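Local coordinates for Lin2722 protein (Listeria innocua, PDB 3DS8) that is of unknown function but belongs to an alpha/beta-hydrolase family and may be a serine hydrolase, at residues D74-K88 with L108-P122. Sequence-based numbering, arbitrary orientation.
Sequences DDWSKWLKIAMEDLK and LTYYAEDYAGDKTVP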
loop_
_atom_site.group_PDB
_atom_site.type_symbol
_atom_site.label_atom_id
_atom_site.label_comp_id
_atom_site.label_asym_id
_atom_site.label_seq_id
_atom_site.Cartn_x
_atom_site.Cartn_y
_atom_site.Cartn_z
ATOM N N ASP A 74 6.314 7.861 -7.955
ATOM C CA ASP A 74 7.540 7.242 -8.460
ATOM C C ASP A 74 8.789 7.854 -7.851
ATOM O O ASP A 74 9.776 7.127 -7.611
ATOM C CB ASP A 74 7.585 7.124 -9.998
ATOM C CG ASP A 74 7.488 8.410 -10.716
ATOM O OD1 ASP A 74 6.887 9.367 -10.213
ATOM O OD2 ASP A 74 7.964 8.427 -11.882
ATOM N N ASP A 75 8.765 9.150 -7.514
ATOM C CA ASP A 75 9.869 9.717 -6.709
ATOM C C ASP A 75 9.930 9.094 -5.297
ATOM O O ASP A 75 11.032 8.710 -4.803
ATOM C CB ASP A 75 9.764 11.214 -6.604
ATOM C CG ASP A 75 10.265 11.916 -7.881
ATOM O OD1 ASP A 75 10.973 11.298 -8.684
ATOM O OD2 ASP A 75 9.942 13.058 -8.074
ATOM N N TRP A 76 8.769 8.953 -4.685
ATOM C CA TRP A 76 8.696 8.266 -3.387
ATOM C C TRP A 76 9.305 6.849 -3.461
ATOM O O TRP A 76 10.070 6.444 -2.580
ATOM C CB TRP A 76 7.257 8.191 -2.885
ATOM C CG TRP A 76 6.780 9.431 -2.223
ATOM C CD1 TRP A 76 7.360 10.657 -2.201
ATOM C CD2 TRP A 76 5.573 9.542 -1.482
ATOM N NE1 TRP A 76 6.572 11.550 -1.485
ATOM C CE2 TRP A 76 5.468 10.875 -1.026
ATOM C CE3 TRP A 76 4.580 8.618 -1.129
ATOM C CZ2 TRP A 76 4.379 11.327 -0.263
ATOM C CZ3 TRP A 76 3.506 9.063 -0.351
ATOM C CH2 TRP A 76 3.409 10.409 0.049
ATOM N N SER A 77 8.931 6.087 -4.474
ATOM C CA SER A 77 9.458 4.724 -4.616
ATOM C C SER A 77 10.974 4.680 -4.692
ATOM O O SER A 77 11.603 3.808 -4.082
ATOM C CB SER A 77 8.860 4.079 -5.833
ATOM O OG SER A 77 9.321 2.753 -6.004
ATOM N N LYS A 78 11.572 5.584 -5.484
ATOM C CA LYS A 78 13.043 5.698 -5.573
ATOM C C LYS A 78 13.678 6.036 -4.232
ATOM O O LYS A 78 14.684 5.444 -3.856
ATOM C CB LYS A 78 13.434 6.769 -6.592
ATOM C CG LYS A 78 13.067 6.419 -8.011
ATOM C CD LYS A 78 13.553 7.507 -8.969
ATOM C CE LYS A 78 12.723 7.543 -10.227
ATOM N NZ LYS A 78 12.578 6.169 -10.837
ATOM N N TRP A 79 13.069 6.962 -3.491
ATOM C CA TRP A 79 13.581 7.331 -2.167
ATOM C C TRP A 79 13.390 6.207 -1.135
ATOM O O TRP A 79 14.267 5.965 -0.287
ATOM C CB TRP A 79 12.954 8.630 -1.681
ATOM C CG TRP A 79 13.187 9.758 -2.596
ATOM C CD1 TRP A 79 14.241 9.932 -3.456
ATOM C CD2 TRP A 79 12.344 10.895 -2.754
ATOM N NE1 TRP A 79 14.076 11.111 -4.177
ATOM C CE2 TRP A 79 12.921 11.719 -3.754
ATOM C CE3 TRP A 79 11.159 11.299 -2.163
ATOM C CZ2 TRP A 79 12.341 12.934 -4.145
ATOM C CZ3 TRP A 79 10.573 12.501 -2.571
ATOM C CH2 TRP A 79 11.177 13.312 -3.516
ATOM N N LEU A 80 12.260 5.521 -1.225
ATOM C CA LEU A 80 12.002 4.349 -0.390
ATOM C C LEU A 80 13.065 3.273 -0.616
ATOM O O LEU A 80 13.580 2.712 0.355
ATOM C CB LEU A 80 10.607 3.802 -0.676
ATOM C CG LEU A 80 10.144 2.549 0.068
ATOM C CD1 LEU A 80 10.120 2.840 1.563
ATOM C CD2 LEU A 80 8.773 2.142 -0.441
ATOM N N LYS A 81 13.392 2.985 -1.877
ATOM C CA LYS A 81 14.457 2.016 -2.198
ATOM C C LYS A 81 15.769 2.357 -1.504
ATOM O O LYS A 81 16.414 1.514 -0.918
ATOM C CB LYS A 81 14.693 1.936 -3.723
ATOM C CG LYS A 81 16.098 1.452 -4.213
ATOM C CD LYS A 81 16.115 0.003 -4.369
ATOM C CE LYS A 81 17.321 -0.502 -5.182
ATOM N NZ LYS A 81 18.520 0.377 -5.407
ATOM N N ILE A 82 16.155 3.625 -1.553
ATOM C CA ILE A 82 17.404 4.067 -0.939
ATOM C C ILE A 82 17.368 3.787 0.568
ATOM O O ILE A 82 18.324 3.257 1.140
ATOM C CB ILE A 82 17.673 5.564 -1.225
ATOM C CG1 ILE A 82 17.936 5.765 -2.738
ATOM C CG2 ILE A 82 18.836 6.091 -0.383
ATOM C CD1 ILE A 82 17.896 7.237 -3.191
ATOM N N ALA A 83 16.249 4.112 1.182
ATOM C CA ALA A 83 16.046 3.880 2.615
ATOM C C ALA A 83 15.951 2.383 2.959
ATOM O O ALA A 83 16.478 1.931 4.003
ATOM C CB ALA A 83 14.811 4.622 3.078
HETATM N N MSE A 84 15.287 1.616 2.112
HETATM C CA MSE A 84 15.211 0.155 2.302
HETATM C C MSE A 84 16.566 -0.541 2.158
HETATM O O MSE A 84 16.796 -1.541 2.855
HETATM C CB MSE A 84 14.213 -0.483 1.347
HETATM C CG MSE A 84 12.789 -0.074 1.607
HETATM SE SE MSE A 84 12.187 -0.462 3.488
HETATM C CE MSE A 84 12.565 1.315 4.338
ATOM N N GLU A 85 17.470 0.012 1.341
ATOM C CA GLU A 85 18.851 -0.522 1.283
ATOM C C GLU A 85 19.498 -0.365 2.669
ATOM O O GLU A 85 20.171 -1.269 3.156
ATOM C CB GLU A 85 19.708 0.153 0.209
ATOM C CG GLU A 85 19.286 -0.194 -1.180
ATOM C CD GLU A 85 19.969 0.679 -2.261
ATOM O OE1 GLU A 85 20.224 1.883 -2.023
ATOM O OE2 GLU A 85 20.206 0.165 -3.369
ATOM N N ASP A 86 19.265 0.772 3.313
ATOM C CA ASP A 86 19.843 1.005 4.649
ATOM C C ASP A 86 19.181 0.126 5.696
ATOM O O ASP A 86 19.872 -0.421 6.570
ATOM C CB ASP A 86 19.685 2.472 5.046
ATOM C CG ASP A 86 20.629 3.380 4.315
ATOM O OD1 ASP A 86 21.602 2.881 3.692
ATOM O OD2 ASP A 86 20.426 4.612 4.396
ATOM N N LEU A 87 17.859 -0.013 5.626
ATOM C CA LEU A 87 17.137 -0.888 6.574
ATOM C C LEU A 87 17.640 -2.316 6.505
ATOM O O LEU A 87 17.910 -2.928 7.545
ATOM C CB LEU A 87 15.646 -0.866 6.310
ATOM C CG LEU A 87 14.769 -1.597 7.341
ATOM C CD1 LEU A 87 14.886 -0.985 8.793
ATOM C CD2 LEU A 87 13.322 -1.649 6.893
ATOM N N LYS A 88 17.785 -2.834 5.283
ATOM C CA LYS A 88 18.232 -4.220 5.092
ATOM C C LYS A 88 19.696 -4.349 5.544
ATOM O O LYS A 88 20.092 -5.357 6.162
ATOM C CB LYS A 88 18.056 -4.700 3.653
ATOM C CG LYS A 88 18.370 -6.226 3.478
ATOM C CD LYS A 88 17.879 -6.830 2.174
ATOM C CE LYS A 88 18.151 -8.330 2.109
ATOM N NZ LYS A 88 19.540 -8.527 1.717
ATOM N N LEU A 108 4.348 2.014 -3.063
ATOM C CA LEU A 108 4.583 0.594 -2.887
ATOM C C LEU A 108 4.433 -0.203 -4.182
ATOM O O LEU A 108 5.065 -1.235 -4.334
ATOM C CB LEU A 108 3.670 0.033 -1.800
ATOM C CG LEU A 108 3.936 0.450 -0.347
ATOM C CD1 LEU A 108 2.790 0.014 0.579
ATOM C CD2 LEU A 108 5.298 -0.100 0.130
ATOM N N THR A 109 3.494 0.202 -5.040
ATOM C CA THR A 109 3.235 -0.501 -6.290
ATOM C C THR A 109 4.409 -0.304 -7.279
ATOM O O THR A 109 4.916 -1.270 -7.877
ATOM C CB THR A 109 1.908 -0.035 -6.887
ATOM O OG1 THR A 109 0.863 -0.289 -5.938
ATOM C CG2 THR A 109 1.595 -0.745 -8.241
ATOM N N TYR A 110 4.910 0.907 -7.387
ATOM C CA TYR A 110 6.172 1.111 -8.100
ATOM C C TYR A 110 7.300 0.273 -7.492
ATOM O O TYR A 110 8.085 -0.332 -8.201
ATOM C CB TYR A 110 6.590 2.591 -8.065
ATOM C CG TYR A 110 5.926 3.417 -9.102
ATOM C CD1 TYR A 110 6.314 3.320 -10.427
ATOM C CD2 TYR A 110 4.913 4.312 -8.770
ATOM C CE1 TYR A 110 5.696 4.097 -11.398
ATOM C CE2 TYR A 110 4.300 5.099 -9.737
ATOM C CZ TYR A 110 4.682 4.978 -11.036
ATOM O OH TYR A 110 4.117 5.757 -12.050
ATOM N N TYR A 111 7.399 0.239 -6.160
ATOM C CA TYR A 111 8.463 -0.577 -5.502
ATOM C C TYR A 111 8.319 -2.068 -5.852
ATOM O O TYR A 111 9.279 -2.759 -6.152
ATOM C CB TYR A 111 8.356 -0.355 -3.993
ATOM C CG TYR A 111 9.440 -0.998 -3.146
ATOM C CD1 TYR A 111 10.557 -0.279 -2.738
ATOM C CD2 TYR A 111 9.310 -2.327 -2.724
ATOM C CE1 TYR A 111 11.531 -0.897 -1.922
ATOM C CE2 TYR A 111 10.264 -2.960 -1.921
ATOM C CZ TYR A 111 11.361 -2.243 -1.523
ATOM O OH TYR A 111 12.250 -2.884 -0.708
ATOM N N ALA A 112 7.087 -2.555 -5.852
ATOM C CA ALA A 112 6.799 -3.927 -6.183
ATOM C C ALA A 112 7.191 -4.262 -7.609
ATOM O O ALA A 112 7.690 -5.386 -7.883
ATOM C CB ALA A 112 5.307 -4.196 -5.979
ATOM N N GLU A 113 6.945 -3.327 -8.521
ATOM C CA GLU A 113 7.289 -3.552 -9.922
ATOM C C GLU A 113 8.745 -3.329 -10.264
ATOM O O GLU A 113 9.249 -3.971 -11.203
ATOM C CB GLU A 113 6.380 -2.746 -10.873
ATOM C CG GLU A 113 4.951 -3.280 -10.881
ATOM C CD GLU A 113 4.106 -2.733 -11.979
ATOM O OE1 GLU A 113 4.485 -1.677 -12.545
ATOM O OE2 GLU A 113 3.064 -3.380 -12.306
ATOM N N ASP A 114 9.439 -2.453 -9.534
ATOM C CA ASP A 114 10.728 -1.986 -9.960
ATOM C C ASP A 114 11.861 -2.701 -9.256
ATOM O O ASP A 114 12.957 -2.729 -9.780
ATOM C CB ASP A 114 10.866 -0.481 -9.727
ATOM C CG ASP A 114 10.022 0.352 -10.669
ATOM O OD1 ASP A 114 9.441 -0.196 -11.646
ATOM O OD2 ASP A 114 9.901 1.563 -10.405
ATOM N N TYR A 115 11.621 -3.255 -8.075
ATOM C CA TYR A 115 12.714 -3.866 -7.273
ATOM C C TYR A 115 12.519 -5.305 -6.800
ATOM O O TYR A 115 13.256 -5.759 -5.940
ATOM C CB TYR A 115 13.007 -2.993 -6.047
ATOM C CG TYR A 115 13.169 -1.547 -6.427
ATOM C CD1 TYR A 115 14.140 -1.151 -7.322
ATOM C CD2 TYR A 115 12.264 -0.587 -5.963
ATOM C CE1 TYR A 115 14.249 0.184 -7.703
ATOM C CE2 TYR A 115 12.360 0.714 -6.317
ATOM C CZ TYR A 115 13.336 1.122 -7.174
ATOM O OH TYR A 115 13.421 2.453 -7.524
ATOM N N ALA A 116 11.536 -6.035 -7.347
ATOM C CA ALA A 116 11.307 -7.440 -6.940
ATOM C C ALA A 116 12.579 -8.329 -7.010
ATOM O O ALA A 116 12.787 -9.195 -6.144
ATOM C CB ALA A 116 10.160 -8.046 -7.778
ATOM N N GLY A 117 13.430 -8.118 -8.010
ATOM C CA GLY A 117 14.654 -8.923 -8.154
ATOM C C GLY A 117 15.882 -8.460 -7.358
ATOM O O GLY A 117 16.957 -9.066 -7.430
ATOM N N ASP A 118 15.732 -7.393 -6.591
ATOM C CA ASP A 118 16.889 -6.673 -6.069
ATOM C C ASP A 118 17.178 -7.161 -4.658
ATOM O O ASP A 118 16.441 -6.840 -3.740
ATOM C CB ASP A 118 16.616 -5.160 -6.093
ATOM C CG ASP A 118 17.840 -4.342 -5.771
ATOM O OD1 ASP A 118 18.724 -4.850 -5.028
ATOM O OD2 ASP A 118 17.941 -3.198 -6.280
ATOM N N LYS A 119 18.272 -7.918 -4.506
ATOM C CA LYS A 119 18.652 -8.517 -3.227
ATOM C C LYS A 119 19.166 -7.510 -2.192
ATOM O O LYS A 119 19.340 -7.859 -1.042
ATOM C CB LYS A 119 19.695 -9.622 -3.450
ATOM C CG LYS A 119 19.115 -10.838 -4.174
ATOM C CD LYS A 119 20.197 -11.733 -4.726
ATOM C CE LYS A 119 19.599 -12.878 -5.569
ATOM N NZ LYS A 119 20.580 -13.378 -6.566
ATOM N N THR A 120 19.403 -6.262 -2.586
ATOM C CA THR A 120 19.849 -5.245 -1.624
ATOM C C THR A 120 18.699 -4.589 -0.853
ATOM O O THR A 120 18.940 -3.830 0.084
ATOM C CB THR A 120 20.657 -4.130 -2.303
ATOM O OG1 THR A 120 19.779 -3.347 -3.134
ATOM C CG2 THR A 120 21.842 -4.733 -3.077
ATOM N N VAL A 121 17.451 -4.849 -1.253
ATOM C CA VAL A 121 16.313 -4.365 -0.461
ATOM C C VAL A 121 15.350 -5.516 -0.131
ATOM O O VAL A 121 15.347 -6.517 -0.838
ATOM C CB VAL A 121 15.543 -3.223 -1.198
ATOM C CG1 VAL A 121 16.476 -2.046 -1.511
ATOM C CG2 VAL A 121 14.884 -3.750 -2.475
ATOM N N PRO A 122 14.522 -5.353 0.918
ATOM C CA PRO A 122 13.584 -6.436 1.213
ATOM C C PRO A 122 12.547 -6.607 0.099
ATOM O O PRO A 122 12.078 -5.633 -0.498
ATOM C CB PRO A 122 12.962 -6.009 2.524
ATOM C CG PRO A 122 13.896 -4.940 3.075
ATOM C CD PRO A 122 14.346 -4.247 1.870
HETATM O O HOH W 1 10.783 2.963 -8.359
HETATM O O HOH W 2 20.243 -1.735 -6.010
HETATM O O HOH W 3 21.102 -3.363 1.536
#
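Y111 fits as a knob into the hole formed by S77, L80, K81 and M84 on helix 73-91. L80 CD2 lies 3.8 Å from Y111 CD1, and M84 CG meets the same ring farther out. With chi1 near 180° (-174°) the Y111 ring runs along helix 73-91, and its OH donates to P122 O in the carbonyl plane, on a lone pair. M84 CB also packs on P122 CD and V121 CG1.

Y110 extends the contact toward D74, whose CB sits over one ring face, 3.7 Å from the centroid. Y115 flanks Y111 against S77 and K81. K81 lays its aliphatic chain over the Y115 ring; D114 CB covers the opposite face. A bend at chi2 (90°) carries K81 CD over the ring centre and NZ on to the carboxylates. K81 NZ makes a salt bridge to E85 OE2, one turn on in the same helix, at 2.7 Å, and a long one to D118 OD2, bridged also by a water. D118 OD1 accepts from T120 N, closing an Asx turn, and also from T120 OG1, both from the same face of its carboxylate plane. K88 NZ donates to K119 O at 2.8 Å, almost in line with the carbonyl. Another water links S77 OG, D114 OD2 and Y115 OH.

The axes of 74-88 and 108-114, the latter on helix 103-114, cross at -62°. L80, M84 and L108 rest on strand 6-9, so both helices pack on one face of the central sheet, as in alpha/beta hydrolases. Y110 meets helix 156-163, and the loop through 116-122 leads into strand 123-130.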